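Local coordinates for dual specificity protein phosphatase 14 (Homo sapiens, PDB 2WGP) that removes phosphate from tyrosine, serine and threonine residues of proteins, inactivating the MAP kinases ERK, JNK and p38 and damping T-cell receptor signalling through TAB1, at residues A[91-96]-A[125-130]; A[87-92]-A[155-160]; A[54-59]-A[104-109]; A[33-38]-A[116-121]. All blocks are in the same frame, centred on the assembly; numbering follows the deposited sequence.

Interaction 1: residues A[91-96]-A[125-130]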
loop_
_atom_site.group_PDB
_atom_site.type_symbol
_atom_site.label_atom_id
_atom_site.label_comp_id
_atom_site.label_asym_id
_atom_site.label_seq_id
_atom_site.Cartn_x
_atom_site.Cartn_y
_atom_site.Cartn_z
ATOM N N THR A 91 -25.553 -10.218 -13.196
ATOM C CA THR A 91 -25.976 -11.615 -13.277
ATOM C C THR A 91 -26.969 -11.984 -12.167
ATOM O O THR A 91 -27.981 -12.661 -12.439
ATOM C CB THR A 91 -24.774 -12.582 -13.362
ATOM O OG1 THR A 91 -23.977 -12.460 -12.193
ATOM C CG2 THR A 91 -23.894 -12.255 -14.607
ATOM N N VAL A 92 -26.752 -11.498 -10.941
ATOM C CA VAL A 92 -27.673 -11.799 -9.835
ATOM C C VAL A 92 -28.971 -11.001 -10.005
ATOM O O VAL A 92 -30.058 -11.536 -9.788
ATOM C CB VAL A 92 -27.039 -11.603 -8.408
ATOM C CG1 VAL A 92 -28.073 -11.693 -7.284
ATOM C CG2 VAL A 92 -25.912 -12.634 -8.164
ATOM N N ALA A 93 -28.850 -9.720 -10.358
ATOM C CA ALA A 93 -30.015 -8.878 -10.592
ATOM C C ALA A 93 -30.891 -9.451 -11.723
ATOM O O ALA A 93 -32.111 -9.535 -11.590
ATOM C CB ALA A 93 -29.584 -7.448 -10.884
ATOM N N ASP A 94 -30.262 -9.874 -12.809
ATOM C CA ASP A 94 -30.975 -10.554 -13.904
ATOM C C ASP A 94 -31.672 -11.854 -13.457
ATOM O O ASP A 94 -32.787 -12.132 -13.888
ATOM C CB ASP A 94 -30.022 -10.836 -15.067
ATOM C CG ASP A 94 -29.573 -9.575 -15.778
ATOM O OD1 ASP A 94 -30.079 -8.474 -15.452
ATOM O OD2 ASP A 94 -28.718 -9.692 -16.685
ATOM N N LYS A 95 -31.024 -12.623 -12.594
ATOM C CA LYS A 95 -31.613 -13.864 -12.065
ATOM C C LYS A 95 -32.853 -13.599 -11.191
ATOM O O LYS A 95 -33.906 -14.223 -11.384
ATOM C CB LYS A 95 -30.570 -14.686 -11.301
ATOM C CG LYS A 95 -31.108 -16.018 -10.755
ATOM C CD LYS A 95 -31.672 -16.901 -11.848
ATOM C CE LYS A 95 -32.021 -18.297 -11.359
ATOM N NZ LYS A 95 -32.546 -19.142 -12.525
ATOM N N ILE A 96 -32.733 -12.624 -10.287
ATOM C CA ILE A 96 -33.859 -12.202 -9.451
ATOM C C ILE A 96 -35.020 -11.795 -10.355
ATOM O O ILE A 96 -36.151 -12.185 -10.096
ATOM C CB ILE A 96 -33.511 -11.045 -8.452
ATOM C CG1 ILE A 96 -32.433 -11.501 -7.452
ATOM C CG2 ILE A 96 -34.775 -10.606 -7.681
ATOM C CD1 ILE A 96 -31.625 -10.334 -6.732
ATOM N N LEU A 125 -32.262 -3.514 -6.969
ATOM C CA LEU A 125 -33.219 -2.406 -6.844
ATOM C C LEU A 125 -32.902 -1.233 -7.785
ATOM O O LEU A 125 -33.804 -0.678 -8.404
ATOM C CB LEU A 125 -33.288 -1.914 -5.398
ATOM C CG LEU A 125 -33.941 -2.825 -4.345
ATOM C CD1 LEU A 125 -33.861 -2.138 -2.959
ATOM C CD2 LEU A 125 -35.399 -3.175 -4.702
ATOM N N MET A 126 -31.629 -0.875 -7.914
ATOM C CA MET A 126 -31.233 0.156 -8.851
ATOM C C MET A 126 -31.519 -0.235 -10.301
ATOM O O MET A 126 -32.078 0.571 -11.066
ATOM C CB MET A 126 -29.757 0.503 -8.715
ATOM C CG MET A 126 -29.403 1.290 -7.440
ATOM S SD MET A 126 -27.788 2.028 -7.526
ATOM C CE MET A 126 -26.724 0.573 -7.322
ATOM N N LYS A 127 -31.153 -1.463 -10.668
ATOM C CA LYS A 127 -31.283 -1.905 -12.048
ATOM C C LYS A 127 -32.726 -2.135 -12.470
ATOM O O LYS A 127 -33.107 -1.747 -13.574
ATOM C CB LYS A 127 -30.466 -3.166 -12.317
ATOM C CG LYS A 127 -30.438 -3.546 -13.826
ATOM C CD LYS A 127 -29.611 -4.777 -14.108
ATOM C CE LYS A 127 -29.616 -5.068 -15.617
ATOM N NZ LYS A 127 -28.565 -6.035 -15.978
ATOM N N PHE A 128 -33.529 -2.759 -11.614
ATOM C CA PHE A 128 -34.879 -3.159 -12.021
ATOM C C PHE A 128 -36.032 -2.386 -11.377
ATOM O O PHE A 128 -37.168 -2.536 -11.814
ATOM C CB PHE A 128 -35.056 -4.669 -11.817
ATOM C CG PHE A 128 -34.344 -5.484 -12.843
ATOM C CD1 PHE A 128 -34.846 -5.569 -14.150
ATOM C CD2 PHE A 128 -33.166 -6.153 -12.527
ATOM C CE1 PHE A 128 -34.192 -6.302 -15.105
ATOM C CE2 PHE A 128 -32.520 -6.893 -13.465
ATOM C CZ PHE A 128 -33.030 -6.972 -14.766
ATOM N N HIS A 129 -35.747 -1.548 -10.374
ATOM C CA HIS A 129 -36.767 -0.697 -9.770
ATOM C C HIS A 129 -36.527 0.812 -9.964
ATOM O O HIS A 129 -37.220 1.623 -9.379
ATOM C CB HIS A 129 -36.963 -1.091 -8.305
ATOM C CG HIS A 129 -37.647 -2.404 -8.158
ATOM N ND1 HIS A 129 -39.006 -2.507 -7.957
ATOM C CD2 HIS A 129 -37.188 -3.670 -8.287
ATOM C CE1 HIS A 129 -39.349 -3.783 -7.925
ATOM N NE2 HIS A 129 -38.265 -4.509 -8.125
ATOM N N ASN A 130 -35.532 1.169 -10.771
ATOM C CA ASN A 130 -35.284 2.555 -11.175
ATOM C C ASN A 130 -35.144 3.528 -9.999
ATOM O O ASN A 130 -35.685 4.621 -9.989
ATOM C CB ASN A 130 -36.375 3.021 -12.149
ATOM C CG ASN A 130 -35.921 4.182 -13.024
ATOM O OD1 ASN A 130 -34.761 4.231 -13.439
ATOM N ND2 ASN A 130 -36.837 5.110 -13.316
HETATM O O HOH W 1 -26.964 -7.824 -18.208
#

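Interaction 2: residues A[87-92]-A[155-160]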
loop_
_atom_site.group_PDB
_atom_site.type_symbol
_atom_site.label_atom_id
_atom_site.label_comp_id
_atom_site.label_asym_id
_atom_site.label_seq_id
_atom_site.Cartn_x
_atom_site.Cartn_y
_atom_site.Cartn_z
ATOM N N LEU A 87 -18.942 -7.831 -10.087
ATOM C CA LEU A 87 -18.967 -8.736 -11.225
ATOM C C LEU A 87 -20.235 -9.596 -11.219
ATOM O O LEU A 87 -20.537 -10.260 -12.206
ATOM C CB LEU A 87 -17.709 -9.632 -11.233
ATOM C CG LEU A 87 -16.337 -9.000 -11.521
ATOM C CD1 LEU A 87 -15.174 -10.016 -11.416
ATOM C CD2 LEU A 87 -16.305 -8.337 -12.899
ATOM N N TYR A 88 -20.948 -9.610 -10.098
ATOM C CA TYR A 88 -22.203 -10.339 -9.965
ATOM C C TYR A 88 -23.441 -9.434 -9.962
ATOM O O TYR A 88 -24.565 -9.921 -9.833
ATOM C CB TYR A 88 -22.177 -11.195 -8.708
ATOM C CG TYR A 88 -21.137 -12.313 -8.748
ATOM C CD1 TYR A 88 -21.427 -13.541 -9.351
ATOM C CD2 TYR A 88 -19.878 -12.139 -8.202
ATOM C CE1 TYR A 88 -20.497 -14.581 -9.379
ATOM C CE2 TYR A 88 -18.931 -13.188 -8.227
ATOM C CZ TYR A 88 -19.253 -14.397 -8.831
ATOM O OH TYR A 88 -18.339 -15.441 -8.884
ATOM N N PHE A 89 -23.253 -8.119 -10.089
ATOM C CA PHE A 89 -24.385 -7.195 -10.002
ATOM C C PHE A 89 -25.430 -7.516 -11.073
ATOM O O PHE A 89 -26.599 -7.773 -10.733
ATOM C CB PHE A 89 -23.935 -5.732 -10.098
ATOM C CG PHE A 89 -23.271 -5.170 -8.831
ATOM C CD1 PHE A 89 -22.652 -3.917 -8.886
ATOM C CD2 PHE A 89 -23.256 -5.856 -7.596
ATOM C CE1 PHE A 89 -22.050 -3.378 -7.751
ATOM C CE2 PHE A 89 -22.650 -5.299 -6.483
ATOM C CZ PHE A 89 -22.061 -4.069 -6.566
ATOM N N ASP A 90 -25.011 -7.546 -12.341
ATOM C CA ASP A 90 -25.928 -7.814 -13.463
ATOM C C ASP A 90 -26.442 -9.250 -13.428
ATOM O O ASP A 90 -27.631 -9.483 -13.558
ATOM C CB ASP A 90 -25.269 -7.528 -14.830
ATOM C CG ASP A 90 -25.167 -6.038 -15.130
ATOM O OD1 ASP A 90 -24.118 -5.598 -15.666
ATOM O OD2 ASP A 90 -26.137 -5.303 -14.837
ATOM N N THR A 91 -25.553 -10.218 -13.196
ATOM C CA THR A 91 -25.976 -11.615 -13.277
ATOM C C THR A 91 -26.969 -11.984 -12.167
ATOM O O THR A 91 -27.981 -12.661 -12.439
ATOM C CB THR A 91 -24.774 -12.582 -13.362
ATOM O OG1 THR A 91 -23.977 -12.460 -12.193
ATOM C CG2 THR A 91 -23.894 -12.255 -14.607
ATOM N N VAL A 92 -26.752 -11.498 -10.941
ATOM C CA VAL A 92 -27.673 -11.799 -9.835
ATOM C C VAL A 92 -28.971 -11.001 -10.005
ATOM O O VAL A 92 -30.058 -11.536 -9.788
ATOM C CB VAL A 92 -27.039 -11.603 -8.408
ATOM C CG1 VAL A 92 -28.073 -11.693 -7.284
ATOM C CG2 VAL A 92 -25.912 -12.634 -8.164
ATOM N N ARG A 155 -17.842 1.424 -2.773
ATOM C CA ARG A 155 -17.131 1.914 -3.982
ATOM C C ARG A 155 -17.710 1.268 -5.249
ATOM O O ARG A 155 -17.982 1.940 -6.235
ATOM C CB ARG A 155 -15.623 1.654 -3.918
ATOM C CG ARG A 155 -14.897 2.453 -2.870
ATOM C CD ARG A 155 -13.372 2.383 -3.044
ATOM N NE ARG A 155 -12.795 1.058 -2.779
ATOM C CZ ARG A 155 -12.416 0.580 -1.584
ATOM N NH1 ARG A 155 -12.561 1.296 -0.468
ATOM N NH2 ARG A 155 -11.896 -0.640 -1.513
ATOM N N GLN A 156 -17.967 -0.027 -5.174
ATOM C CA GLN A 156 -18.442 -0.767 -6.335
ATOM C C GLN A 156 -19.884 -0.412 -6.667
ATOM O O GLN A 156 -20.228 -0.241 -7.841
ATOM C CB GLN A 156 -18.245 -2.273 -6.117
ATOM C CG GLN A 156 -16.775 -2.690 -6.012
ATOM C CD GLN A 156 -16.575 -4.175 -5.782
ATOM O OE1 GLN A 156 -17.090 -5.001 -6.547
ATOM N NE2 GLN A 156 -15.783 -4.534 -4.752
ATOM N N LEU A 157 -20.735 -0.282 -5.639
ATOM C CA LEU A 157 -22.123 0.177 -5.840
ATOM C C LEU A 157 -22.205 1.571 -6.462
ATOM O O LEU A 157 -23.077 1.832 -7.299
ATOM C CB LEU A 157 -22.881 0.199 -4.502
ATOM C CG LEU A 157 -23.339 -1.158 -3.977
ATOM C CD1 LEU A 157 -23.801 -1.030 -2.555
ATOM C CD2 LEU A 157 -24.403 -1.792 -4.884
ATOM N N ILE A 158 -21.314 2.461 -6.031
ATOM C CA ILE A 158 -21.270 3.848 -6.522
ATOM C C ILE A 158 -20.903 3.876 -8.005
ATOM O O ILE A 158 -21.510 4.606 -8.778
ATOM C CB ILE A 158 -20.303 4.746 -5.709
ATOM C CG1 ILE A 158 -20.899 5.065 -4.333
ATOM C CG2 ILE A 158 -20.020 6.073 -6.484
ATOM C CD1 ILE A 158 -19.876 5.575 -3.252
ATOM N N ASP A 159 -19.912 3.069 -8.388
ATOM C CA ASP A 159 -19.559 2.915 -9.805
ATOM C C ASP A 159 -20.740 2.386 -10.613
ATOM O O ASP A 159 -21.034 2.919 -11.670
ATOM C CB ASP A 159 -18.316 2.013 -9.995
ATOM C CG ASP A 159 -17.773 2.078 -11.422
ATOM O OD1 ASP A 159 -18.368 1.445 -12.312
ATOM O OD2 ASP A 159 -16.770 2.782 -11.665
ATOM N N TYR A 160 -21.415 1.357 -10.106
ATOM C CA TYR A 160 -22.565 0.749 -10.793
ATOM C C TYR A 160 -23.721 1.737 -10.933
ATOM O O TYR A 160 -24.335 1.829 -11.997
ATOM C CB TYR A 160 -23.032 -0.485 -10.039
ATOM C CG TYR A 160 -24.052 -1.355 -10.749
ATOM C CD1 TYR A 160 -23.789 -1.893 -12.023
ATOM C CD2 TYR A 160 -25.257 -1.692 -10.123
ATOM C CE1 TYR A 160 -24.690 -2.730 -12.647
ATOM C CE2 TYR A 160 -26.182 -2.503 -10.754
ATOM C CZ TYR A 160 -25.888 -3.025 -12.010
ATOM O OH TYR A 160 -26.801 -3.851 -12.584
#

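Interaction 3: residues A[54-59]-A[104-109]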
loop_
_atom_site.group_PDB
_atom_site.type_symbol
_atom_site.label_atom_id
_atom_site.label_comp_id
_atom_site.label_asym_id
_atom_site.label_seq_id
_atom_site.Cartn_x
_atom_site.Cartn_y
_atom_site.Cartn_z
ATOM N N CYS A 54 -35.951 -19.888 -5.509
ATOM C CA CYS A 54 -34.558 -19.760 -5.880
ATOM C C CYS A 54 -33.756 -19.192 -4.724
ATOM O O CYS A 54 -34.176 -18.206 -4.077
ATOM C CB CYS A 54 -34.426 -18.849 -7.082
ATOM S SG CYS A 54 -32.740 -18.580 -7.655
ATOM N N ILE A 55 -32.639 -19.854 -4.427
ATOM C CA ILE A 55 -31.708 -19.409 -3.384
ATOM C C ILE A 55 -30.359 -19.020 -4.007
ATOM O O ILE A 55 -29.665 -19.853 -4.630
ATOM C CB ILE A 55 -31.477 -20.497 -2.293
ATOM C CG1 ILE A 55 -32.802 -20.913 -1.633
ATOM C CG2 ILE A 55 -30.498 -20.002 -1.219
ATOM C CD1 ILE A 55 -32.662 -22.091 -0.635
ATOM N N VAL A 56 -30.006 -17.745 -3.819
ATOM C CA VAL A 56 -28.699 -17.203 -4.171
ATOM C C VAL A 56 -27.842 -17.187 -2.909
ATOM O O VAL A 56 -28.046 -16.387 -1.981
ATOM C CB VAL A 56 -28.785 -15.783 -4.791
ATOM C CG1 VAL A 56 -27.411 -15.271 -5.119
ATOM C CG2 VAL A 56 -29.638 -15.779 -6.060
ATOM N N ASN A 57 -26.885 -18.085 -2.892
ATOM C CA ASN A 57 -25.940 -18.208 -1.792
ATOM C C ASN A 57 -24.697 -17.354 -2.090
ATOM O O ASN A 57 -23.789 -17.803 -2.796
ATOM C CB ASN A 57 -25.589 -19.683 -1.595
ATOM C CG ASN A 57 -24.582 -19.902 -0.518
ATOM O OD1 ASN A 57 -24.147 -18.948 0.135
ATOM N ND2 ASN A 57 -24.184 -21.154 -0.317
ATOM N N ALA A 58 -24.692 -16.117 -1.573
ATOM C CA ALA A 58 -23.579 -15.166 -1.774
ATOM C C ALA A 58 -22.449 -15.345 -0.759
ATOM O O ALA A 58 -22.004 -14.375 -0.119
ATOM C CB ALA A 58 -24.093 -13.721 -1.772
ATOM N N THR A 59 -21.996 -16.582 -0.589
ATOM C CA THR A 59 -20.863 -16.885 0.270
ATOM C C THR A 59 -20.010 -17.952 -0.350
ATOM O O THR A 59 -20.507 -18.798 -1.113
ATOM C CB THR A 59 -21.281 -17.426 1.668
ATOM O OG1 THR A 59 -21.662 -18.804 1.566
ATOM C CG2 THR A 59 -22.419 -16.598 2.262
ATOM N N GLY A 104 -41.822 -16.748 -9.402
ATOM C CA GLY A 104 -41.222 -17.310 -8.223
ATOM C C GLY A 104 -40.694 -16.192 -7.340
ATOM O O GLY A 104 -41.071 -15.005 -7.470
ATOM N N ALA A 105 -39.813 -16.570 -6.435
ATOM C CA ALA A 105 -39.195 -15.602 -5.538
ATOM C C ALA A 105 -37.803 -16.076 -5.134
ATOM O O ALA A 105 -37.523 -17.270 -5.082
ATOM C CB ALA A 105 -40.082 -15.369 -4.309
ATOM N N THR A 106 -36.932 -15.109 -4.886
ATOM C CA THR A 106 -35.538 -15.379 -4.604
ATOM C C THR A 106 -35.160 -14.942 -3.190
ATOM O O THR A 106 -35.523 -13.854 -2.741
ATOM C CB THR A 106 -34.624 -14.672 -5.659
ATOM O OG1 THR A 106 -34.971 -15.127 -6.987
ATOM C CG2 THR A 106 -33.159 -14.961 -5.386
ATOM N N LEU A 107 -34.411 -15.804 -2.502
ATOM C CA LEU A 107 -33.693 -15.423 -1.315
ATOM C C LEU A 107 -32.228 -15.228 -1.651
ATOM O O LEU A 107 -31.560 -16.142 -2.159
ATOM C CB LEU A 107 -33.825 -16.462 -0.225
ATOM C CG LEU A 107 -32.919 -16.260 0.992
ATOM C CD1 LEU A 107 -33.391 -15.063 1.873
ATOM C CD2 LEU A 107 -32.885 -17.582 1.786
ATOM N N VAL A 108 -31.731 -14.028 -1.397
ATOM C CA VAL A 108 -30.302 -13.769 -1.491
ATOM C C VAL A 108 -29.802 -13.770 -0.060
ATOM O O VAL A 108 -30.227 -12.916 0.756
ATOM C CB VAL A 108 -29.936 -12.442 -2.194
ATOM C CG1 VAL A 108 -28.396 -12.314 -2.275
ATOM C CG2 VAL A 108 -30.614 -12.323 -3.620
ATOM N N HIS A 109 -28.935 -14.738 0.255
ATOM C CA HIS A 109 -28.388 -14.862 1.608
ATOM C C HIS A 109 -26.873 -14.786 1.601
ATOM O O HIS A 109 -26.209 -15.080 0.587
ATOM C CB HIS A 109 -28.883 -16.124 2.357
ATOM C CG HIS A 109 -28.130 -17.392 2.051
ATOM N ND1 HIS A 109 -26.907 -17.701 2.624
ATOM C CD2 HIS A 109 -28.461 -18.452 1.274
ATOM C CE1 HIS A 109 -26.511 -18.883 2.181
ATOM N NE2 HIS A 109 -27.433 -19.360 1.362
#

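Interaction 4: residues A[33-38]-A[116-121]. With PO4 (phosphate ion), chain C.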
loop_
_atom_site.group_PDB
_atom_site.type_symbol
_atom_site.label_atom_id
_atom_site.label_comp_id
_atom_site.label_asym_id
_atom_site.label_seq_id
_atom_site.Cartn_x
_atom_site.Cartn_y
_atom_site.Cartn_z
ATOM N N LEU A 33 -38.368 -10.925 -3.667
ATOM C CA LEU A 33 -36.973 -10.852 -3.208
ATOM C C LEU A 33 -36.913 -10.759 -1.705
ATOM O O LEU A 33 -37.522 -9.859 -1.089
ATOM C CB LEU A 33 -36.205 -9.669 -3.844
ATOM C CG LEU A 33 -34.750 -9.423 -3.405
ATOM C CD1 LEU A 33 -33.846 -10.571 -3.833
ATOM C CD2 LEU A 33 -34.200 -8.096 -3.930
ATOM N N PHE A 34 -36.145 -11.687 -1.130
ATOM C CA PHE A 34 -35.875 -11.692 0.286
ATOM C C PHE A 34 -34.366 -11.699 0.504
ATOM O O PHE A 34 -33.598 -12.233 -0.317
ATOM C CB PHE A 34 -36.492 -12.919 0.944
ATOM C CG PHE A 34 -37.988 -12.991 0.796
ATOM C CD1 PHE A 34 -38.824 -12.612 1.858
ATOM C CD2 PHE A 34 -38.566 -13.439 -0.391
ATOM C CE1 PHE A 34 -40.214 -12.681 1.727
ATOM C CE2 PHE A 34 -39.954 -13.485 -0.526
ATOM C CZ PHE A 34 -40.767 -13.101 0.536
ATOM N N LEU A 35 -33.954 -11.131 1.631
ATOM C CA LEU A 35 -32.559 -11.087 2.051
ATOM C C LEU A 35 -32.437 -11.793 3.404
ATOM O O LEU A 35 -33.302 -11.633 4.286
ATOM C CB LEU A 35 -32.146 -9.625 2.195
ATOM C CG LEU A 35 -30.815 -9.179 2.775
ATOM C CD1 LEU A 35 -30.682 -7.681 2.687
ATOM C CD2 LEU A 35 -30.617 -9.653 4.215
ATOM N N GLY A 36 -31.366 -12.559 3.590
ATOM C CA GLY A 36 -31.196 -13.268 4.839
ATOM C C GLY A 36 -29.788 -13.665 5.247
ATOM O O GLY A 36 -28.828 -13.556 4.478
ATOM N N ARG A 37 -29.719 -14.121 6.496
ATOM C CA ARG A 37 -28.609 -14.889 7.040
ATOM C C ARG A 37 -28.626 -16.304 6.545
ATOM O O ARG A 37 -29.694 -16.864 6.257
ATOM C CB ARG A 37 -28.748 -14.985 8.566
ATOM C CG ARG A 37 -28.582 -13.711 9.255
ATOM C CD ARG A 37 -28.258 -13.865 10.735
ATOM N NE ARG A 37 -29.454 -13.866 11.580
ATOM C CZ ARG A 37 -29.922 -14.904 12.277
ATOM N NH1 ARG A 37 -29.331 -16.079 12.261
ATOM N NH2 ARG A 37 -31.009 -14.759 13.018
ATOM N N GLY A 38 -27.449 -16.930 6.527
ATOM C CA GLY A 38 -27.322 -18.301 5.998
ATOM C C GLY A 38 -28.145 -19.300 6.790
ATOM O O GLY A 38 -28.689 -20.229 6.225
ATOM N N ARG A 116 -22.734 -8.777 2.100
ATOM C CA ARG A 116 -22.756 -9.376 0.755
ATOM C C ARG A 116 -24.169 -9.402 0.139
ATOM O O ARG A 116 -24.367 -8.919 -0.981
ATOM C CB ARG A 116 -22.144 -10.790 0.741
ATOM C CG ARG A 116 -20.618 -10.824 0.816
ATOM C CD ARG A 116 -20.099 -12.229 1.070
ATOM N NE ARG A 116 -20.388 -12.658 2.437
ATOM C CZ ARG A 116 -19.905 -13.764 3.002
ATOM N NH1 ARG A 116 -19.138 -14.612 2.331
ATOM N NH2 ARG A 116 -20.263 -14.062 4.229
ATOM N N SER A 117 -25.140 -9.983 0.841
ATOM C CA SER A 117 -26.513 -10.074 0.319
ATOM C C SER A 117 -27.166 -8.705 0.127
ATOM O O SER A 117 -27.812 -8.458 -0.909
ATOM C CB SER A 117 -27.382 -11.017 1.150
ATOM O OG SER A 117 -27.568 -10.569 2.475
ATOM N N ALA A 118 -27.000 -7.823 1.105
ATOM C CA ALA A 118 -27.556 -6.461 1.025
ATOM C C ALA A 118 -27.025 -5.750 -0.194
ATOM O O ALA A 118 -27.767 -5.025 -0.865
ATOM C CB ALA A 118 -27.185 -5.649 2.295
ATOM N N THR A 119 -25.735 -5.942 -0.489
ATOM C CA THR A 119 -25.094 -5.236 -1.618
ATOM C C THR A 119 -25.739 -5.668 -2.946
ATOM O O THR A 119 -26.058 -4.842 -3.800
ATOM C CB THR A 119 -23.575 -5.470 -1.659
ATOM O OG1 THR A 119 -22.982 -4.968 -0.434
ATOM C CG2 THR A 119 -22.961 -4.781 -2.908
ATOM N N LEU A 120 -25.931 -6.975 -3.097
ATOM C CA LEU A 120 -26.557 -7.523 -4.287
ATOM C C LEU A 120 -28.017 -7.101 -4.431
ATOM O O LEU A 120 -28.466 -6.800 -5.553
ATOM C CB LEU A 120 -26.430 -9.045 -4.283
ATOM C CG LEU A 120 -24.999 -9.602 -4.404
ATOM C CD1 LEU A 120 -25.010 -11.095 -4.130
ATOM C CD2 LEU A 120 -24.367 -9.248 -5.789
ATOM N N CYS A 121 -28.756 -7.057 -3.318
ATOM C CA CYS A 121 -30.140 -6.545 -3.327
ATOM C C CYS A 121 -30.201 -5.070 -3.722
ATOM O O CYS A 121 -31.066 -4.684 -4.515
ATOM C CB CYS A 121 -30.834 -6.777 -1.981
ATOM S SG CYS A 121 -31.121 -8.481 -1.597
HETATM P P PO4 C . -21.835 -10.862 5.419
HETATM O O1 PO4 C . -21.408 -10.580 4.006
HETATM O O2 PO4 C . -21.950 -12.307 5.816
HETATM O O3 PO4 C . -23.221 -10.265 5.650
HETATM O O4 PO4 C . -20.896 -10.165 6.405
#

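Interaction 1: residues A[91-96]-A[125-130]
Lys-127 and Asp-94 make the charged part of this contact between helix 89-101 and helix 116-129. With CG anti to the backbone N (chi1 -172°) and the chain extended beyond it, Lys-127 reaches off its own helix and sets NZ 2.9 Å from Asp-94 OD1, a salt bridge that includes a hydrogen bond. The ammonium approaches on the syn side of OD1, 22° out of the carboxylate plane. A water donates to Asp-94 OD2 at 3.0 Å and accepts a weak bond from Lys-127 NZ, so it bridges the pair a second time. The same NZ also forms a salt bridge with Asp-90, one helical turn before Asp-94.

The aromatic part centres on Phe-128. Its CE2 lies 3.9 Å from Ala-93 CB, the apolar neighbour at the ring's edge, and 3.3 Å from Ala-93 O, which approaches obliquely. Phe-128 CZ comes to 3.4 Å from Asp-94 OD1, also near the ring plane, so the CZ end of the ring meets the oxygen that binds the lysine. The CG of Lys-127 lies over one ring face, and His-97 stacks with the ring.

The helix axes run 9.8 Å apart at a crossing angle of -44°, with the small Ala-93 at the closest backbone approach. Two carboxylates around one ammonium probably keep Lys-127 protonated and hold its long chain straight across the partly exposed edge of the helix pair.

Interaction 2: residues A[87-92]-A[155-160]
In the helical layer beside the phosphatase sheet, the start of helix 89-101 meets helix 151-165 through Phe-89 and Tyr-160. The two side chains point opposite ways as they pass. Tyr-160 CG lies anti to the backbone N (chi1 -170°), which carries the ring across to Phe-89 and the hydroxyl to Asp-90. Phe-89 CB sits over the face of the tyrosine ring, a CH-pi contact 3.9 Å from its centroid and 13° off the normal. Further along, Phe-89 CD1 comes within 3.5 Å of Tyr-160 CG, the two ring planes being inclined at 52°. The far end of Phe-89 reaches Leu-157, CZ to CD2 3.7 Å, while Gln-156 O lies at the edge of the phenylalanine ring, 3.6 Å from CE1.

At the polar end, Tyr-160 OH donates to Asp-90 OD2 at 2.8 Å, from above the carboxylate plane; Lys-127 also holds this oxygen. A phenylalanine in place of Tyr-160 would probably leave Asp-90 OD2 without its hydroxyl donor, and its carboxylate freer to turn.

Helix 116-129 closes the group, Thr-119 and Ala-123 touching Phe-89; helix 133-143 brings Leu-133 onto Leu-157, and Tyr-177 of a neighbouring subunit packs on Tyr-160.

Interaction 3: residues A[54-59]-A[104-109]
His-109 leans its ring back across strand 54-57 and over Asn-57. Its chi1 of 83° tucks CG in between N and C of its own backbone, which swings the imidazole toward the neighbouring strand. One ring face is covered by Asn-57 CA, a CH-pi contact 4.0 Å from the centroid. The edge meets Ile-55, whose CG2 lies in the ring plane 3.6 Å from His-109 CD2. The amide of Asn-57 is turned only 25° from the imidazole plane, its OD1 3.1 Å from His-109 CE1. That amide is fixed in turn: Thr-59 OG1 donates to OD1 at 2.9 Å, and ND2 is hydrogen-bonded to Ile-62 O and Asn-64 OD1.

These are neighbouring parallel strands in the central sheet of the protein-tyrosine phosphatase fold, and strand 106-109 runs straight into the phosphate-binding loop: His-109 opens the HCX5R signature, and Cys-110 after it is the nucleophile that carries the phosphocysteine intermediate. Five backbone hydrogen bonds zip the pair, from Cys-54 N to Ala-105 O at one end to Ala-58 N and His-109 O at the other.

On the opposite sheet face, beneath helices 89-101 and 116-129, Val-56 touches two residues of the other strand: its CG2 meets Thr-106 CG2 at 3.7 Å, and its CB meets Val-108 CG2 at 4.1 Å. Cys-54 CB packs alongside Thr-106 OG1, 3.8 Å away. At the last bond the chain bends through an inverse gamma turn centred on Ala-58, bringing the side chain of Thr-59 to about 4 Å from that of Cys-110.

Interaction 4: residues A[33-38]-A[116-121]
Leu-35 and Leu-33 make the apolar contact, reaching from strand 33-36 onto helix 116-129. Cys-121 SG fits against both, 3.9 Å from Leu-33 CD2 and 4.1 Å from Leu-35 CB. With Leu-35 CG anti to the backbone N (chi1 172°), its CD1 branch lies against the helix backbone, 3.7 Å from Ala-118 CA.

The polar exception is Ser-117 OG, 3.5 Å from Leu-35 CG, buried without a partner in the model; about 3 Å separates its side chain from that of Cys-110, consistent with the hydroxyl that faces the nucleophile in this family.

Arg-116 closes the CX5R loop around a phosphate ion, probably from the crystallisation liquor, in the site expected for a substrate phosphate. Its backbone N (2.9 Å) and NE (2.8 Å) both donate to phosphate O1, while NH2 donates almost straight (174°) to O2. Backbone amides of Ala-111, Ala-112, Val-114 and Ser-115 complete the cradle, and Glu-61 and Leu-77 O hold NH1. A lysine here would probably lose the two-pronged hold on O1 and O2 and leave Glu-61 without its mate.

Strand 33-36, nearly antiparallel to the helix (157°), lies between strands 26-28 and 106-109; Val-108 of the latter touches Leu-33 and Ser-117.

How the interactions relate
Interactions 2, 3 and 4 are buried, whereas interaction 1 lies partly exposed at the edge of the helical layer. Helix 89-101 serves both 1 and 2, which are tied by Lys-127 reaching Asp-90; helix 116-129 serves 1 and 4. Interactions 3 and 4 share the sheet, since strand 33-36 adjoins strand 106-109, and both border the phosphate loop, one at its entry and the other at its exit. Chemistry follows place: salt bridge and water near the solvent in 1, aromatic packing with one hydrogen bond in 2, backbone bonding in 3, and aliphatic packing beside an anion site in 4. Val-92 touches Val-56, tying interaction 2 to interaction 3.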